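Local coordinates for protein fimbrin (Schizosaccharomyces pombe, PDB 1RT8) that binds actin filaments and crosslinks them through two actin-binding regions, with roles in cell polarity, cytokinesis, mating and spore formation, at residues K84-E87 against N88-V92; V91-N94 against S95-M99; L476-S479 against I480-L484; H505-G508 against S509-V513. All blocks are in the same frame, centred on the assembly; numbering follows the deposited sequence.

From the N terminus, the chain first passes through contact 1 and contact 2, successive turns of helix 82-99 that overlap at Val91 and Val92. Much later come contact 3, near the end of helix 467-483, and contact 4, on helix 500-511 at the C terminus. Each contact is a continuous run of chain, so none closes a long loop; they follow in series, and only the first two overlap. In space, contact 3 is the middle piece: Asn90 and Asn94 reach its Lys483 and Arg482, while its Ala481 packs on Leu510 and Phe506. The first calponin-homology domain is thereby joined to the fourth, and actin-binding region 1 to region 2.

Contact 1 of 4, residues K84-E87 against N88-V92; sequences KCIE and NNNVV
The side-chain amides of Asn88, Asn89 and Asn90 each present one face to a backbone carbonyl oxygen a turn earlier in helix 82-99. Closest is Cys85 O, which stands almost straight over the amide carbon, 3.0 Å from Asn89 CG. Ile86 O lies in the same manner 3.3 Å from Asn90 CG, and Lys84 O is 3.5 Å from Asn88 CG. The amide ends are bonded elsewhere: Asn88 to Asn72 N and Asp50 O, Asn89 to Lys49 O, and Asn90 to Lys483 O. All three side chains share the first torsion that makes this possible: in Asn89, CG is anti to the carbonyl carbon (chi1 -71°), which folds the amide back along the helix. On the face that Asn90 turns to Ile86 O, the methyl Ile86 CG2 also approaches, 4.1 Å from Asn90 ND2. The same carbonyls accept the backbone N-H groups, Asn88 N giving Lys84 O a 3.1 Å bond that is nearly straight at 171°. Glu87 points its carboxylate to Asn72 ND2 and to the hydroxyl of Tyr455. With a carbonyl oxygen over each amide carbon, the three asparagines leave the helical bonds in place and spend their polar ends on other segments; through Asn90 and Glu87 these polar links run from the first calponin-homology domain to the fourth.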
loop_
_atom_site.group_PDB
_atom_site.type_symbol
_atom_site.label_atom_id
_atom_site.label_comp_id
_atom_site.label_asym_id
_atom_site.label_seq_id
_atom_site.Cartn_x
_atom_site.Cartn_y
_atom_site.Cartn_z
ATOM N N LYS A 84 -24.313 7.993 2.363
ATOM C CA LYS A 84 -23.812 6.942 1.489
ATOM C C LYS A 84 -22.408 7.253 0.982
ATOM O O LYS A 84 -21.597 6.343 0.807
ATOM C CB LYS A 84 -24.772 6.705 0.321
ATOM C CG LYS A 84 -26.022 5.923 0.727
ATOM C CD LYS A 84 -26.883 5.558 -0.475
ATOM C CE LYS A 84 -28.065 4.693 -0.048
ATOM N NZ LYS A 84 -28.846 5.360 1.025
ATOM N N CYS A 85 -22.123 8.530 0.758
ATOM C CA CYS A 85 -20.796 8.947 0.309
ATOM C C CYS A 85 -19.748 8.637 1.394
ATOM O O CYS A 85 -18.618 8.244 1.083
ATOM C CB CYS A 85 -20.774 10.446 0.000
ATOM S SG CYS A 85 -21.678 10.972 -1.488
ATOM N N ILE A 86 -20.123 8.817 2.663
ATOM C CA ILE A 86 -19.206 8.544 3.763
ATOM C C ILE A 86 -18.869 7.054 3.837
ATOM O O ILE A 86 -17.700 6.692 4.005
ATOM C CB ILE A 86 -19.789 8.991 5.120
ATOM C CG1 ILE A 86 -19.852 10.519 5.189
ATOM C CG2 ILE A 86 -18.934 8.441 6.256
ATOM C CD1 ILE A 86 -18.493 11.205 5.080
ATOM N N GLU A 87 -19.888 6.200 3.713
ATOM C CA GLU A 87 -19.687 4.753 3.736
ATOM C C GLU A 87 -18.708 4.384 2.629
ATOM O O GLU A 87 -17.734 3.675 2.858
ATOM C CB GLU A 87 -21.014 4.005 3.515
ATOM C CG GLU A 87 -22.068 4.238 4.603
ATOM C CD GLU A 87 -23.367 3.500 4.331
ATOM O OE1 GLU A 87 -23.878 3.573 3.194
ATOM O OE2 GLU A 87 -23.885 2.845 5.250
ATOM N N ASN A 88 -18.975 4.865 1.419
ATOM C CA ASN A 88 -18.095 4.591 0.291
ATOM C C ASN A 88 -16.689 5.136 0.566
ATOM O O ASN A 88 -15.686 4.483 0.275
ATOM C CB ASN A 88 -18.643 5.242 -0.987
ATOM C CG ASN A 88 -19.808 4.469 -1.591
ATOM O OD1 ASN A 88 -20.245 3.460 -1.051
ATOM N ND2 ASN A 88 -20.309 4.947 -2.730
ATOM N N ASN A 89 -16.612 6.342 1.112
ATOM C CA ASN A 89 -15.307 6.931 1.385
ATOM C C ASN A 89 -14.536 6.192 2.463
ATOM O O ASN A 89 -13.306 6.200 2.462
ATOM C CB ASN A 89 -15.452 8.421 1.701
ATOM C CG ASN A 89 -15.825 9.229 0.464
ATOM O OD1 ASN A 89 -15.555 8.806 -0.661
ATOM N ND2 ASN A 89 -16.432 10.388 0.663
ATOM N N ASN A 90 -15.247 5.534 3.371
ATOM C CA ASN A 90 -14.579 4.745 4.404
ATOM C C ASN A 90 -13.852 3.589 3.712
ATOM O O ASN A 90 -12.725 3.232 4.077
ATOM C CB ASN A 90 -15.592 4.176 5.403
ATOM C CG ASN A 90 -16.053 5.203 6.412
ATOM O OD1 ASN A 90 -15.457 6.264 6.545
ATOM N ND2 ASN A 90 -17.114 4.882 7.140
ATOM N N VAL A 91 -14.521 2.995 2.722
ATOM C CA VAL A 91 -13.945 1.882 1.958
ATOM C C VAL A 91 -12.691 2.349 1.208
ATOM O O VAL A 91 -11.680 1.650 1.178
ATOM C CB VAL A 91 -14.955 1.328 0.931
ATOM C CG1 VAL A 91 -14.275 0.296 0.047
ATOM C CG2 VAL A 91 -16.142 0.700 1.650
ATOM N N VAL A 92 -12.773 3.528 0.598
ATOM C CA VAL A 92 -11.645 4.111 -0.130
ATOM C C VAL A 92 -10.463 4.343 0.810
ATOM O O VAL A 92 -9.367 3.819 0.596
ATOM C CB VAL A 92 -12.043 5.470 -0.771
ATOM C CG1 VAL A 92 -10.801 6.255 -1.178
ATOM C CG2 VAL A 92 -12.931 5.225 -1.989
#

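Contact 2 of 4, residues V91-N94 against S95-M99; sequences VVIN and SAKAM
Ser95 turns its hydroxyl back along helix 82-99 onto the carbonyl oxygen of Val91, whereas Asn94 and Lys97 extend from another side of the helix and meet through water. With Ser95 OG anti to its own carbonyl carbon, chi1 -69°, the hydroxyl stays beside the backbone N and gives Val91 O a short 2.6 Å hydrogen bond. The backbone N of the same serine also bonds Val91 O, at 3.1 Å, but from the opposite face of the carbonyl plane, so one acceptor is gripped by two donors of one residue. Val91 CG1 is an apolar neighbour, 4.0 Å from Ser95 OG. The next bond is more regular, with Ala96 N pointing at Val92 O over 3.0 Å and close to the line of the C=O bond. The Lys97 chain is extended beyond CG, and its ammonium group ends near the Asn94 amide without touching it. Water 1 spans them, donating to Asn94 OD1 at 2.7 Å and accepting from Lys97 NZ at 3.1 Å. The other end of that amide, Asn94 ND2, bonds Arg482 O. Around these turns, Val92 packs on Leu54 and Ser55 of helix 52-61 and on Ile112 of helix 109-113, while Ser95 and Ala98 meet the Arg482 side chain of helix 467-483 in the fourth calponin-homology domain.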
loop_
_atom_site.group_PDB
_atom_site.type_symbol
_atom_site.label_atom_id
_atom_site.label_comp_id
_atom_site.label_asym_id
_atom_site.label_seq_id
_atom_site.Cartn_x
_atom_site.Cartn_y
_atom_site.Cartn_z
ATOM N N VAL A 91 -14.521 2.995 2.722
ATOM C CA VAL A 91 -13.945 1.882 1.958
ATOM C C VAL A 91 -12.691 2.349 1.208
ATOM O O VAL A 91 -11.680 1.650 1.178
ATOM C CB VAL A 91 -14.955 1.328 0.931
ATOM C CG1 VAL A 91 -14.275 0.296 0.047
ATOM C CG2 VAL A 91 -16.142 0.700 1.650
ATOM N N VAL A 92 -12.773 3.528 0.598
ATOM C CA VAL A 92 -11.645 4.111 -0.130
ATOM C C VAL A 92 -10.463 4.343 0.810
ATOM O O VAL A 92 -9.367 3.819 0.596
ATOM C CB VAL A 92 -12.043 5.470 -0.771
ATOM C CG1 VAL A 92 -10.801 6.255 -1.178
ATOM C CG2 VAL A 92 -12.931 5.225 -1.989
ATOM N N ILE A 93 -10.704 5.123 1.863
ATOM C CA ILE A 93 -9.668 5.473 2.830
ATOM C C ILE A 93 -8.980 4.274 3.475
ATOM O O ILE A 93 -7.760 4.194 3.497
ATOM C CB ILE A 93 -10.244 6.358 3.966
ATOM C CG1 ILE A 93 -10.619 7.743 3.424
ATOM C CG2 ILE A 93 -9.233 6.456 5.121
ATOM C CD1 ILE A 93 -9.464 8.529 2.884
ATOM N N ASN A 94 -9.763 3.348 4.008
ATOM C CA ASN A 94 -9.195 2.190 4.677
ATOM C C ASN A 94 -8.543 1.169 3.767
ATOM O O ASN A 94 -7.678 0.403 4.209
ATOM C CB ASN A 94 -10.257 1.556 5.564
ATOM C CG ASN A 94 -10.674 2.494 6.677
ATOM O OD1 ASN A 94 -9.819 3.088 7.330
ATOM N ND2 ASN A 94 -11.973 2.648 6.887
ATOM N N SER A 95 -8.939 1.156 2.499
ATOM C CA SER A 95 -8.314 0.244 1.552
ATOM C C SER A 95 -6.943 0.844 1.236
ATOM O O SER A 95 -5.921 0.153 1.243
ATOM C CB SER A 95 -9.139 0.138 0.258
ATOM O OG SER A 95 -10.367 -0.524 0.477
ATOM N N ALA A 96 -6.934 2.143 0.958
ATOM C CA ALA A 96 -5.698 2.854 0.626
ATOM C C ALA A 96 -4.638 2.642 1.701
ATOM O O ALA A 96 -3.469 2.453 1.391
ATOM C CB ALA A 96 -5.982 4.346 0.450
ATOM N N LYS A 97 -5.054 2.663 2.961
ATOM C CA LYS A 97 -4.131 2.467 4.074
ATOM C C LYS A 97 -3.468 1.098 4.087
ATOM O O LYS A 97 -2.383 0.955 4.645
ATOM C CB LYS A 97 -4.846 2.647 5.419
ATOM C CG LYS A 97 -5.137 4.073 5.807
ATOM C CD LYS A 97 -5.701 4.128 7.221
ATOM C CE LYS A 97 -5.804 5.570 7.706
ATOM N NZ LYS A 97 -6.397 5.656 9.072
ATOM N N ALA A 98 -4.112 0.102 3.479
ATOM C CA ALA A 98 -3.579 -1.263 3.474
ATOM C C ALA A 98 -2.923 -1.739 2.185
ATOM O O ALA A 98 -2.504 -2.890 2.088
ATOM C CB ALA A 98 -4.679 -2.236 3.857
ATOM N N MET A 99 -2.832 -0.868 1.194
ATOM C CA MET A 99 -2.233 -1.249 -0.075
ATOM C C MET A 99 -0.715 -1.283 -0.028
ATOM O O MET A 99 -0.078 -2.033 -0.769
ATOM C CB MET A 99 -2.700 -0.290 -1.165
ATOM C CG MET A 99 -4.183 -0.412 -1.439
ATOM S SD MET A 99 -4.821 0.968 -2.353
ATOM C CE MET A 99 -4.105 0.654 -3.969
HETATM O O HOH W 1 -9.398 5.005 9.194
#

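Contact 3 of 4, residues L476-S479 against I480-L484; sequences LAIS and IARKL
Ile478 and Arg482 run side by side in the same direction, and the methyl CG2 of the isoleucine sits over the centre of one guanidinium face, 3.4 Å above its plane. This is the tight part of the contact: Ile478 CG2 is 3.5 Å from Arg482 CZ, and the arginine chain is extended from CG to NE, which lays the flat group alongside its neighbour. Packing is also close where Leu476 crosses Ile480. There Leu476 CG is 3.8 Å from Ile480 CD1, and Ile480 CG1 comes within 3.1 Å of Leu476 O. Between Ser479 and Arg482, by contrast, the side chains do not meet directly, and a water fills in. Water 2 lies at the guanidinium edge, in its plane, and accepts from Arg482 NH1 at 2.8 Å; its second link, to Ser479 OG, is weak at 3.4 Å. Both groups have protein partners as well: Ser479 OG bonds Asp67 N and Arg475 O, and Arg482 NH2 bonds Ile488 O. Within the fourth calponin-homology domain, Leu476 and Ala477 pack on helix 442-451. Arg482 and Lys483 lie against helix 82-99 of the first domain, and Leu476 also touches Asp67 and Val70; Lys483 makes a cation-pi contact with Tyr455.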
loop_
_atom_site.group_PDB
_atom_site.type_symbol
_atom_site.label_atom_id
_atom_site.label_comp_id
_atom_site.label_asym_id
_atom_site.label_seq_id
_atom_site.Cartn_x
_atom_site.Cartn_y
_atom_site.Cartn_z
ATOM N N LEU A 476 -15.159 -9.971 0.511
ATOM C CA LEU A 476 -16.380 -9.225 0.778
ATOM C C LEU A 476 -16.359 -8.779 2.239
ATOM O O LEU A 476 -16.697 -7.646 2.550
ATOM C CB LEU A 476 -17.612 -10.103 0.527
ATOM C CG LEU A 476 -18.963 -9.487 0.909
ATOM C CD1 LEU A 476 -19.239 -8.274 0.031
ATOM C CD2 LEU A 476 -20.073 -10.530 0.755
ATOM N N ALA A 477 -15.957 -9.683 3.128
ATOM C CA ALA A 477 -15.894 -9.377 4.555
ATOM C C ALA A 477 -14.930 -8.221 4.821
ATOM O O ALA A 477 -15.253 -7.293 5.571
ATOM C CB ALA A 477 -15.460 -10.622 5.347
ATOM N N ILE A 478 -13.746 -8.273 4.210
ATOM C CA ILE A 478 -12.758 -7.210 4.402
ATOM C C ILE A 478 -13.267 -5.852 3.925
ATOM O O ILE A 478 -13.076 -4.847 4.605
ATOM C CB ILE A 478 -11.428 -7.541 3.689
ATOM C CG1 ILE A 478 -10.732 -8.694 4.422
ATOM C CG2 ILE A 478 -10.540 -6.300 3.629
ATOM C CD1 ILE A 478 -9.485 -9.212 3.736
ATOM N N SER A 479 -13.912 -5.817 2.761
ATOM C CA SER A 479 -14.444 -4.564 2.237
ATOM C C SER A 479 -15.596 -4.044 3.111
ATOM O O SER A 479 -15.780 -2.831 3.262
ATOM C CB SER A 479 -14.932 -4.752 0.791
ATOM O OG SER A 479 -13.850 -5.029 -0.095
ATOM N N ILE A 480 -16.382 -4.954 3.678
ATOM C CA ILE A 480 -17.491 -4.533 4.530
ATOM C C ILE A 480 -16.922 -3.943 5.825
ATOM O O ILE A 480 -17.417 -2.944 6.346
ATOM C CB ILE A 480 -18.424 -5.720 4.881
ATOM C CG1 ILE A 480 -19.216 -6.158 3.637
ATOM C CG2 ILE A 480 -19.373 -5.321 6.016
ATOM C CD1 ILE A 480 -20.155 -7.349 3.880
ATOM N N ALA A 481 -15.882 -4.576 6.340
ATOM C CA ALA A 481 -15.250 -4.109 7.567
ATOM C C ALA A 481 -14.672 -2.718 7.321
ATOM O O ALA A 481 -14.752 -1.833 8.171
ATOM C CB ALA A 481 -14.149 -5.104 8.003
ATOM N N ARG A 482 -14.116 -2.507 6.135
ATOM C CA ARG A 482 -13.546 -1.213 5.815
ATOM C C ARG A 482 -14.646 -0.170 5.697
ATOM O O ARG A 482 -14.434 0.994 6.051
ATOM C CB ARG A 482 -12.699 -1.298 4.536
ATOM C CG ARG A 482 -11.350 -1.967 4.811
ATOM C CD ARG A 482 -10.532 -2.273 3.562
ATOM N NE ARG A 482 -9.244 -2.859 3.936
ATOM C CZ ARG A 482 -8.467 -3.556 3.115
ATOM N NH1 ARG A 482 -8.845 -3.764 1.859
ATOM N NH2 ARG A 482 -7.317 -4.057 3.559
ATOM N N LYS A 483 -15.821 -0.585 5.226
ATOM C CA LYS A 483 -16.946 0.344 5.104
ATOM C C LYS A 483 -17.372 0.798 6.509
ATOM O O LYS A 483 -17.909 1.889 6.686
ATOM C CB LYS A 483 -18.145 -0.320 4.406
ATOM C CG LYS A 483 -19.305 0.654 4.156
ATOM C CD LYS A 483 -20.667 -0.049 3.976
ATOM C CE LYS A 483 -20.763 -0.848 2.695
ATOM N NZ LYS A 483 -22.185 -1.164 2.331
ATOM N N LEU A 484 -17.143 -0.053 7.501
ATOM C CA LEU A 484 -17.484 0.276 8.886
ATOM C C LEU A 484 -16.383 1.114 9.560
ATOM O O LEU A 484 -16.548 1.584 10.693
ATOM C CB LEU A 484 -17.701 -1.001 9.697
ATOM C CG LEU A 484 -18.970 -1.827 9.463
ATOM C CD1 LEU A 484 -18.784 -3.181 10.115
ATOM C CD2 LEU A 484 -20.194 -1.121 10.034
HETATM O O HOH W 2 -11.160 -3.060 0.469
#

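Contact 4 of 4, residues H505-G508 against S509-V513; sequences HFIG and SLMAV
His505 opens the run by accepting Ser509 N at its carbonyl, the 3.0 Å bond being one rung of helix 500-511. Phe506 follows, using both its carbonyl and its ring. Its carbonyl oxygen takes two good donors, Ser509 OG at 2.6 Å and Leu510 N at 3.2 Å, and a weak third from Ser509 N. The hydroxyl reaches an oxygen three residues back because Ser509 OG sits between the backbone N and the carbonyl carbon (chi1 81°). The Phe506 ring receives Leu510 on one face, where Leu510 CG is 4.3 Å above the plane and offset toward the rim; the nearest carbons are Phe506 CE2 and Leu510 CD1, 3.8 Å apart. Ile507 accepts Met511 N at 3.0 Å, and its branch CG2 lies 4.4 Å from Met511 SD. Gly508 O takes only a weak 3.5 Å bond from Ala512 N as the helix runs out. Phe506 and Leu510 share helix 442-451 as a neighbour, and Ile507 and Leu510 touch Trp416. The chemistry thus divides: Ser509 spends its hydroxyl on the helix's own backbone, while the Phe506 ring, Ile507 and Leu510 supply buried apolar surface in the fourth calponin-homology domain, with the partly exposed Met511 against Met413 and Trp416.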
loop_
_atom_site.group_PDB
_atom_site.type_symbol
_atom_site.label_atom_id
_atom_site.label_comp_id
_atom_site.label_asym_id
_atom_site.label_seq_id
_atom_site.Cartn_x
_atom_site.Cartn_y
_atom_site.Cartn_z
ATOM N N HIS A 505 -6.092 -10.499 14.431
ATOM C CA HIS A 505 -5.912 -9.083 14.080
ATOM C C HIS A 505 -7.192 -8.541 13.435
ATOM O O HIS A 505 -7.641 -7.442 13.742
ATOM C CB HIS A 505 -4.734 -8.925 13.106
ATOM C CG HIS A 505 -4.685 -7.599 12.399
ATOM N ND1 HIS A 505 -5.073 -7.441 11.085
ATOM C CD2 HIS A 505 -4.276 -6.376 12.818
ATOM C CE1 HIS A 505 -4.907 -6.179 10.724
ATOM N NE2 HIS A 505 -4.425 -5.513 11.758
ATOM N N PHE A 506 -7.773 -9.328 12.541
ATOM C CA PHE A 506 -8.999 -8.943 11.846
ATOM C C PHE A 506 -10.151 -8.751 12.848
ATOM O O PHE A 506 -10.832 -7.727 12.838
ATOM C CB PHE A 506 -9.361 -10.032 10.830
ATOM C CG PHE A 506 -10.668 -9.801 10.123
ATOM C CD1 PHE A 506 -10.762 -8.878 9.091
ATOM C CD2 PHE A 506 -11.805 -10.510 10.495
ATOM C CE1 PHE A 506 -11.972 -8.661 8.432
ATOM C CE2 PHE A 506 -13.022 -10.302 9.844
ATOM C CZ PHE A 506 -13.106 -9.374 8.810
ATOM N N ILE A 507 -10.360 -9.744 13.709
ATOM C CA ILE A 507 -11.422 -9.677 14.703
ATOM C C ILE A 507 -11.203 -8.491 15.635
ATOM O O ILE A 507 -12.143 -7.766 15.981
ATOM C CB ILE A 507 -11.489 -10.977 15.529
ATOM C CG1 ILE A 507 -11.878 -12.142 14.619
ATOM C CG2 ILE A 507 -12.509 -10.841 16.654
ATOM C CD1 ILE A 507 -13.208 -11.948 13.907
ATOM N N GLY A 508 -9.958 -8.285 16.041
ATOM C CA GLY A 508 -9.670 -7.166 16.916
ATOM C C GLY A 508 -10.013 -5.839 16.265
ATOM O O GLY A 508 -10.449 -4.901 16.934
ATOM N N SER A 509 -9.819 -5.751 14.955
ATOM C CA SER A 509 -10.123 -4.514 14.252
ATOM C C SER A 509 -11.636 -4.289 14.255
ATOM O O SER A 509 -12.093 -3.150 14.293
ATOM C CB SER A 509 -9.608 -4.569 12.810
ATOM O OG SER A 509 -10.513 -5.271 11.968
ATOM N N LEU A 510 -12.408 -5.376 14.239
ATOM C CA LEU A 510 -13.874 -5.265 14.235
ATOM C C LEU A 510 -14.403 -4.842 15.600
ATOM O O LEU A 510 -15.380 -4.097 15.705
ATOM C CB LEU A 510 -14.525 -6.596 13.844
ATOM C CG LEU A 510 -14.218 -7.134 12.445
ATOM C CD1 LEU A 510 -15.253 -8.183 12.084
ATOM C CD2 LEU A 510 -14.244 -6.016 11.424
ATOM N N MET A 511 -13.759 -5.332 16.649
ATOM C CA MET A 511 -14.172 -4.989 17.997
ATOM C C MET A 511 -14.000 -3.494 18.253
ATOM O O MET A 511 -14.596 -2.948 19.177
ATOM C CB MET A 511 -13.352 -5.796 19.009
ATOM C CG MET A 511 -13.665 -7.287 18.993
ATOM S SD MET A 511 -12.701 -8.277 20.163
ATOM C CE MET A 511 -13.454 -7.727 21.731
ATOM N N ALA A 512 -13.198 -2.836 17.422
ATOM C CA ALA A 512 -12.926 -1.411 17.587
ATOM C C ALA A 512 -13.700 -0.444 16.693
ATOM O O ALA A 512 -13.496 0.763 16.789
ATOM C CB ALA A 512 -11.424 -1.156 17.427
ATOM N N VAL A 513 -14.582 -0.943 15.830
ATOM C CA VAL A 513 -15.329 -0.037 14.950
ATOM C C VAL A 513 -16.517 0.629 15.640
ATOM O O VAL A 513 -16.962 0.116 16.687
ATOM C CB VAL A 513 -15.847 -0.757 13.676
ATOM C CG1 VAL A 513 -14.675 -1.206 12.835
ATOM C CG2 VAL A 513 -16.737 -1.944 14.050
ATOM O OXT VAL A 513 -16.995 1.654 15.113
#